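Local coordinates for protein carboxypeptidase A (Helicoverpa armigera, PDB 1JQG) that probably works as a zinc metallocarboxypeptidase that trims C-terminal residues from peptides, here in the pro-protein form found in the insect mid-gut, at residues H18-D22 against D231-R235; L179-W185 against G223-F228. One frame throughout, in Å; residues are numbered along the deposited sequence.

Interaction 1: H18-D22 against D231-R235; sequences HEIYD and DRYWR
Y21 buries the most surface of any residue in this contact, its hydroxyl reaching a carboxylate while the ring rests against a second tyrosine. Its OH donates to D231 OD2 at 2.6 Å, meeting the oxygen on the syn side but 32° out of the carboxylate plane, and ring and carboxylate stand nearly perpendicular. D231 extends to that hydroxyl with CG anti to the backbone N (chi1 -163°), at the start of a type I turn closed by W234 N to D231 O. I20 comes in beside it, CD1 lying 3.4 Å from D231 OD1. Over one face of Y21, near the rim, sits CD1 of Y233; the rings form a T-shaped pair, Y233 supplying the edge, with planes at 80°. Y233 CB also packs 3.3 Å from Y21 OH, so the hydroxyl is flanked by carbon as well as by its acceptor. L64 of strand 61-65 touches both tyrosines. A phenylalanine in place of Y21 would probably keep the ring pair but leave D231 OD2 without this donor. The first modelled residues, probably part of the pro-segment, thus meet the carboxypeptidase domain here through aromatic packing and one hydrogen bond from a phenol to a probably charged carboxylate, with no salt bridge between the two segments.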
loop_
_atom_site.group_PDB
_atom_site.type_symbol
_atom_site.label_atom_id
_atom_site.label_comp_id
_atom_site.label_asym_id
_atom_site.label_seq_id
_atom_site.Cartn_x
_atom_site.Cartn_y
_atom_site.Cartn_z
ATOM N N HIS A 18 18.638 21.831 2.937
ATOM C CA HIS A 18 17.425 21.838 2.060
ATOM C C HIS A 18 16.551 20.663 2.488
ATOM O O HIS A 18 15.332 20.830 2.665
ATOM C CB HIS A 18 17.765 21.748 0.576
ATOM C CG HIS A 18 16.623 21.307 -0.289
ATOM N ND1 HIS A 18 15.324 21.738 -0.078
ATOM C CD2 HIS A 18 16.575 20.461 -1.355
ATOM C CE1 HIS A 18 14.533 21.187 -0.986
ATOM N NE2 HIS A 18 15.268 20.402 -1.772
ATOM N N GLU A 19 17.186 19.476 2.545
ATOM C CA GLU A 19 16.399 18.272 2.849
ATOM C C GLU A 19 16.860 17.638 4.154
ATOM O O GLU A 19 18.006 17.613 4.591
ATOM C CB GLU A 19 16.367 17.229 1.723
ATOM C CG GLU A 19 15.519 17.662 0.533
ATOM C CD GLU A 19 15.677 16.787 -0.693
ATOM O OE1 GLU A 19 15.681 15.547 -0.587
ATOM O OE2 GLU A 19 15.802 17.364 -1.793
ATOM N N ILE A 20 15.912 16.934 4.782
ATOM C CA ILE A 20 16.141 16.146 5.972
ATOM C C ILE A 20 16.784 14.796 5.648
ATOM O O ILE A 20 17.044 13.958 6.504
ATOM C CB ILE A 20 14.792 15.930 6.710
ATOM C CG1 ILE A 20 13.762 15.340 5.769
ATOM C CG2 ILE A 20 14.320 17.263 7.282
ATOM C CD1 ILE A 20 12.300 15.239 6.087
ATOM N N TYR A 21 17.029 14.528 4.369
ATOM C CA TYR A 21 17.651 13.307 3.911
ATOM C C TYR A 21 19.063 13.490 3.366
ATOM O O TYR A 21 19.639 12.622 2.733
ATOM C CB TYR A 21 16.731 12.651 2.851
ATOM C CG TYR A 21 15.457 12.116 3.502
ATOM C CD1 TYR A 21 14.208 12.664 3.200
ATOM C CD2 TYR A 21 15.508 11.087 4.418
ATOM C CE1 TYR A 21 13.059 12.175 3.783
ATOM C CE2 TYR A 21 14.373 10.600 5.004
ATOM C CZ TYR A 21 13.150 11.151 4.694
ATOM O OH TYR A 21 12.004 10.682 5.286
ATOM N N ASP A 22 19.620 14.688 3.537
ATOM C CA ASP A 22 20.980 14.964 3.110
ATOM C C ASP A 22 21.962 14.195 4.001
ATOM O O ASP A 22 22.103 14.513 5.176
ATOM C CB ASP A 22 21.279 16.450 3.182
ATOM C CG ASP A 22 22.511 16.875 2.411
ATOM O OD1 ASP A 22 22.692 18.106 2.251
ATOM O OD2 ASP A 22 23.282 16.020 1.960
ATOM N N ASP A 231 8.603 15.642 3.562
ATOM C CA ASP A 231 9.101 14.297 3.788
ATOM C C ASP A 231 8.568 13.299 2.782
ATOM O O ASP A 231 7.566 12.593 2.972
ATOM C CB ASP A 231 8.780 13.913 5.234
ATOM C CG ASP A 231 9.595 12.720 5.684
ATOM O OD1 ASP A 231 10.107 12.726 6.802
ATOM O OD2 ASP A 231 9.679 11.758 4.885
ATOM N N ARG A 232 9.300 13.060 1.688
ATOM C CA ARG A 232 9.014 12.071 0.676
ATOM C C ARG A 232 8.837 10.665 1.256
ATOM O O ARG A 232 8.057 9.846 0.726
ATOM C CB ARG A 232 10.116 12.019 -0.387
ATOM C CG ARG A 232 9.917 11.050 -1.547
ATOM C CD ARG A 232 8.628 11.202 -2.283
ATOM N NE ARG A 232 8.445 10.243 -3.379
ATOM C CZ ARG A 232 7.946 9.001 -3.171
ATOM N NH1 ARG A 232 7.608 8.590 -1.945
ATOM N NH2 ARG A 232 7.775 8.129 -4.183
ATOM N N TYR A 233 9.659 10.310 2.258
ATOM C CA TYR A 233 9.634 8.947 2.763
ATOM C C TYR A 233 8.720 8.778 3.968
ATOM O O TYR A 233 8.843 7.778 4.693
ATOM C CB TYR A 233 11.049 8.463 3.059
ATOM C CG TYR A 233 11.878 8.185 1.837
ATOM C CD1 TYR A 233 13.185 8.681 1.714
ATOM C CD2 TYR A 233 11.371 7.392 0.799
ATOM C CE1 TYR A 233 13.946 8.411 0.588
ATOM C CE2 TYR A 233 12.121 7.116 -0.338
ATOM C CZ TYR A 233 13.411 7.627 -0.428
ATOM O OH TYR A 233 14.155 7.341 -1.540
ATOM N N TRP A 234 7.811 9.733 4.179
ATOM C CA TRP A 234 6.813 9.616 5.235
ATOM C C TRP A 234 5.799 8.521 4.860
ATOM O O TRP A 234 5.329 8.467 3.716
ATOM C CB TRP A 234 6.197 10.994 5.473
ATOM C CG TRP A 234 5.283 11.043 6.671
ATOM C CD1 TRP A 234 3.916 10.890 6.711
ATOM C CD2 TRP A 234 5.700 11.253 8.031
ATOM N NE1 TRP A 234 3.469 10.981 8.010
ATOM C CE2 TRP A 234 4.541 11.219 8.834
ATOM C CE3 TRP A 234 6.931 11.470 8.639
ATOM C CZ2 TRP A 234 4.583 11.379 10.225
ATOM C CZ3 TRP A 234 6.987 11.637 10.009
ATOM C CH2 TRP A 234 5.817 11.587 10.788
ATOM N N ARG A 235 5.370 7.732 5.821
ATOM C CA ARG A 235 4.384 6.670 5.601
ATOM C C ARG A 235 3.176 6.740 6.536
ATOM O O ARG A 235 2.131 6.162 6.258
ATOM C CB ARG A 235 5.059 5.302 5.750
ATOM C CG ARG A 235 5.720 5.065 7.093
ATOM C CD ARG A 235 6.463 3.732 7.131
ATOM N NE ARG A 235 5.523 2.617 7.111
ATOM C CZ ARG A 235 5.650 1.542 7.886
ATOM N NH1 ARG A 235 6.679 1.494 8.726
ATOM N NH2 ARG A 235 4.782 0.531 7.833
#

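Interaction 2: L179-W185 against G223-F228; sequences LLHCREW and GYVHTF. With ZN (zinc ion), chain B.
C182 presses its side chain onto the helix backbone at G223, where the missing side chain makes room for the sulfur: SG lies 3.4 Å from G223 CA, and CB 3.2 Å from Y224 N. Next to this bump, the Y224 ring is wedged between several neighbours. A methyl of L179, CD1, caps the centre of one face, 3.6 Å from the centroid in a CH-pi contact, and F228 CD2 lies farther off, near the rim of the opposite face. The edge of Y224 is pushed toward the five-membered ring of W185, where Y224 CE1 lies 3.5 Å from W185 CD1, in an offset edge-to-face pair with planes at 81°. F228 leans on the six-membered ring from the same side of the indole, its plane turned obliquely. The indole's polar edge is used too: NE1 donates in its ring plane to T227 OG1 (3.2 Å, 152°), and that hydroxyl, set between N and carbonyl carbon (chi1 59°), donates in turn to Y224 O. On the far side of the H181-E184 turn, H181 ND1 and E184 OE1 bind zinc, with H306 and a water, as in the M14 family's His-x-x-Glu motif. The turn thus links strand 173-178 to helix 187-200 against helix 221-228; L188 backs L179 and Y224, helix 124-137 flanks Y224 through Y124, and helix 92-108 touches W185.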
loop_
_atom_site.group_PDB
_atom_site.type_symbol
_atom_site.label_atom_id
_atom_site.label_comp_id
_atom_site.label_asym_id
_atom_site.label_seq_id
_atom_site.Cartn_x
_atom_site.Cartn_y
_atom_site.Cartn_z
ATOM N N LEU A 179 -2.699 3.825 -1.024
ATOM C CA LEU A 179 -2.127 4.970 -0.344
ATOM C C LEU A 179 -2.363 5.015 1.156
ATOM O O LEU A 179 -2.278 6.046 1.775
ATOM C CB LEU A 179 -2.550 6.271 -1.021
ATOM C CG LEU A 179 -1.882 6.592 -2.376
ATOM C CD1 LEU A 179 -2.304 7.947 -2.919
ATOM C CD2 LEU A 179 -0.361 6.535 -2.360
ATOM N N LEU A 180 -2.522 3.877 1.799
ATOM C CA LEU A 180 -2.618 3.758 3.240
ATOM C C LEU A 180 -1.278 4.222 3.848
ATOM O O LEU A 180 -1.256 4.950 4.845
ATOM C CB LEU A 180 -3.001 2.339 3.647
ATOM C CG LEU A 180 -3.431 2.123 5.100
ATOM C CD1 LEU A 180 -4.663 2.925 5.382
ATOM C CD2 LEU A 180 -3.646 0.672 5.490
ATOM N N HIS A 181 -0.183 3.782 3.247
ATOM C CA HIS A 181 1.156 4.249 3.514
ATOM C C HIS A 181 1.491 5.262 2.417
ATOM O O HIS A 181 1.860 4.965 1.258
ATOM C CB HIS A 181 2.134 3.092 3.509
ATOM C CG HIS A 181 2.087 2.253 4.734
ATOM N ND1 HIS A 181 2.336 0.942 4.814
ATOM C CD2 HIS A 181 1.817 2.502 6.039
ATOM C CE1 HIS A 181 2.279 0.312 5.935
ATOM N NE2 HIS A 181 1.940 1.316 6.734
ATOM N N CYS A 182 1.365 6.543 2.738
ATOM C CA CYS A 182 1.491 7.634 1.809
ATOM C C CYS A 182 2.697 7.710 0.927
ATOM O O CYS A 182 2.611 8.308 -0.153
ATOM C CB CYS A 182 1.264 8.862 2.665
ATOM S SG CYS A 182 2.271 9.068 4.126
ATOM N N ARG A 183 3.806 7.091 1.253
ATOM C CA ARG A 183 5.023 7.141 0.443
ATOM C C ARG A 183 5.014 6.127 -0.696
ATOM O O ARG A 183 5.858 6.172 -1.603
ATOM C CB ARG A 183 6.288 6.881 1.232
ATOM C CG ARG A 183 6.416 5.546 1.911
ATOM C CD ARG A 183 7.626 5.490 2.829
ATOM N NE ARG A 183 7.920 4.121 3.280
ATOM C CZ ARG A 183 8.847 3.871 4.201
ATOM N NH1 ARG A 183 9.574 4.842 4.722
ATOM N NH2 ARG A 183 9.143 2.656 4.591
ATOM N N GLU A 184 4.051 5.195 -0.651
ATOM C CA GLU A 184 3.937 4.215 -1.725
ATOM C C GLU A 184 3.131 4.732 -2.916
ATOM O O GLU A 184 1.989 4.312 -3.125
ATOM C CB GLU A 184 3.325 2.929 -1.179
ATOM C CG GLU A 184 4.070 2.402 0.002
ATOM C CD GLU A 184 3.312 1.309 0.712
ATOM O OE1 GLU A 184 4.049 0.895 1.647
ATOM O OE2 GLU A 184 2.191 1.031 0.323
ATOM N N TRP A 185 3.716 5.671 -3.668
ATOM C CA TRP A 185 3.062 6.393 -4.729
ATOM C C TRP A 185 2.594 5.563 -5.886
ATOM O O TRP A 185 1.536 5.772 -6.457
ATOM C CB TRP A 185 3.970 7.511 -5.283
ATOM C CG TRP A 185 4.110 8.679 -4.352
ATOM C CD1 TRP A 185 3.671 8.784 -3.059
ATOM C CD2 TRP A 185 4.753 9.930 -4.652
ATOM N NE1 TRP A 185 4.009 10.029 -2.546
ATOM C CE2 TRP A 185 4.678 10.734 -3.498
ATOM C CE3 TRP A 185 5.401 10.434 -5.799
ATOM C CZ2 TRP A 185 5.212 12.012 -3.466
ATOM C CZ3 TRP A 185 5.928 11.718 -5.746
ATOM C CH2 TRP A 185 5.833 12.486 -4.590
ATOM N N GLY A 223 -0.861 12.444 4.871
ATOM C CA GLY A 223 0.501 11.968 4.657
ATOM C C GLY A 223 0.903 12.149 3.200
ATOM O O GLY A 223 2.038 12.465 2.853
ATOM N N TYR A 224 -0.009 11.797 2.292
ATOM C CA TYR A 224 0.228 11.915 0.872
ATOM C C TYR A 224 0.595 13.358 0.503
ATOM O O TYR A 224 1.466 13.559 -0.364
ATOM C CB TYR A 224 -0.996 11.420 0.080
ATOM C CG TYR A 224 -0.774 11.265 -1.413
ATOM C CD1 TYR A 224 0.318 10.546 -1.880
ATOM C CD2 TYR A 224 -1.618 11.814 -2.350
ATOM C CE1 TYR A 224 0.542 10.386 -3.226
ATOM C CE2 TYR A 224 -1.410 11.664 -3.710
ATOM C CZ TYR A 224 -0.321 10.946 -4.141
ATOM O OH TYR A 224 -0.090 10.793 -5.480
ATOM N N VAL A 225 -0.086 14.321 1.112
ATOM C CA VAL A 225 0.142 15.735 0.766
ATOM C C VAL A 225 1.509 16.125 1.321
ATOM O O VAL A 225 2.273 16.864 0.719
ATOM C CB VAL A 225 -0.982 16.638 1.286
ATOM C CG1 VAL A 225 -0.714 18.141 1.332
ATOM C CG2 VAL A 225 -2.266 16.434 0.467
ATOM N N HIS A 226 1.851 15.561 2.478
ATOM C CA HIS A 226 3.085 15.836 3.163
ATOM C C HIS A 226 4.264 15.278 2.375
ATOM O O HIS A 226 5.351 15.879 2.339
ATOM C CB HIS A 226 3.049 15.232 4.575
ATOM C CG HIS A 226 4.226 15.587 5.440
ATOM N ND1 HIS A 226 5.099 14.643 5.977
ATOM C CD2 HIS A 226 4.670 16.798 5.865
ATOM C CE1 HIS A 226 6.010 15.268 6.705
ATOM N NE2 HIS A 226 5.806 16.578 6.621
ATOM N N THR A 227 4.085 14.125 1.744
ATOM C CA THR A 227 5.129 13.519 0.931
ATOM C C THR A 227 5.376 14.286 -0.371
ATOM O O THR A 227 6.451 14.138 -0.955
ATOM C CB THR A 227 4.790 12.055 0.592
ATOM O OG1 THR A 227 3.546 12.015 -0.108
ATOM C CG2 THR A 227 4.657 11.182 1.834
ATOM N N PHE A 228 4.376 15.036 -0.850
ATOM C CA PHE A 228 4.473 15.834 -2.048
ATOM C C PHE A 228 5.329 17.095 -1.893
ATOM O O PHE A 228 5.974 17.541 -2.846
ATOM C CB PHE A 228 3.088 16.274 -2.546
ATOM C CG PHE A 228 2.633 15.488 -3.755
ATOM C CD1 PHE A 228 2.382 16.153 -4.941
ATOM C CD2 PHE A 228 2.474 14.096 -3.701
ATOM C CE1 PHE A 228 1.943 15.471 -6.055
ATOM C CE2 PHE A 228 2.086 13.436 -4.827
ATOM C CZ PHE A 228 1.803 14.102 -5.988
HETATM ZN ZN ZN B . 2.838 -0.366 3.066
HETATM O O HOH W 1 4.129 -2.313 3.786
#

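In the fold
Interactions 1 and 2 lie 12 Å apart between centres and touch directly, where the 179-185 loop meets 231-235. R183 is the joint: its O probably accepts a hydrogen bond from R232 NH1 at 3.0 Å, and its NH1 probably donates one to Y233 O, also at 3.0 Å. R232 in addition lies against W185 in a cation-pi contact while paired with E98, and R183 forms a salt bridge to D50 of the pro-segment. Interaction 2 carries two of the three zinc-binding residues; interaction 1 stands farther out, the R232 side chain about 11 Å from the metal. The R183 side chain is about 10 Å from that of E382, the predicted proton donor/acceptor.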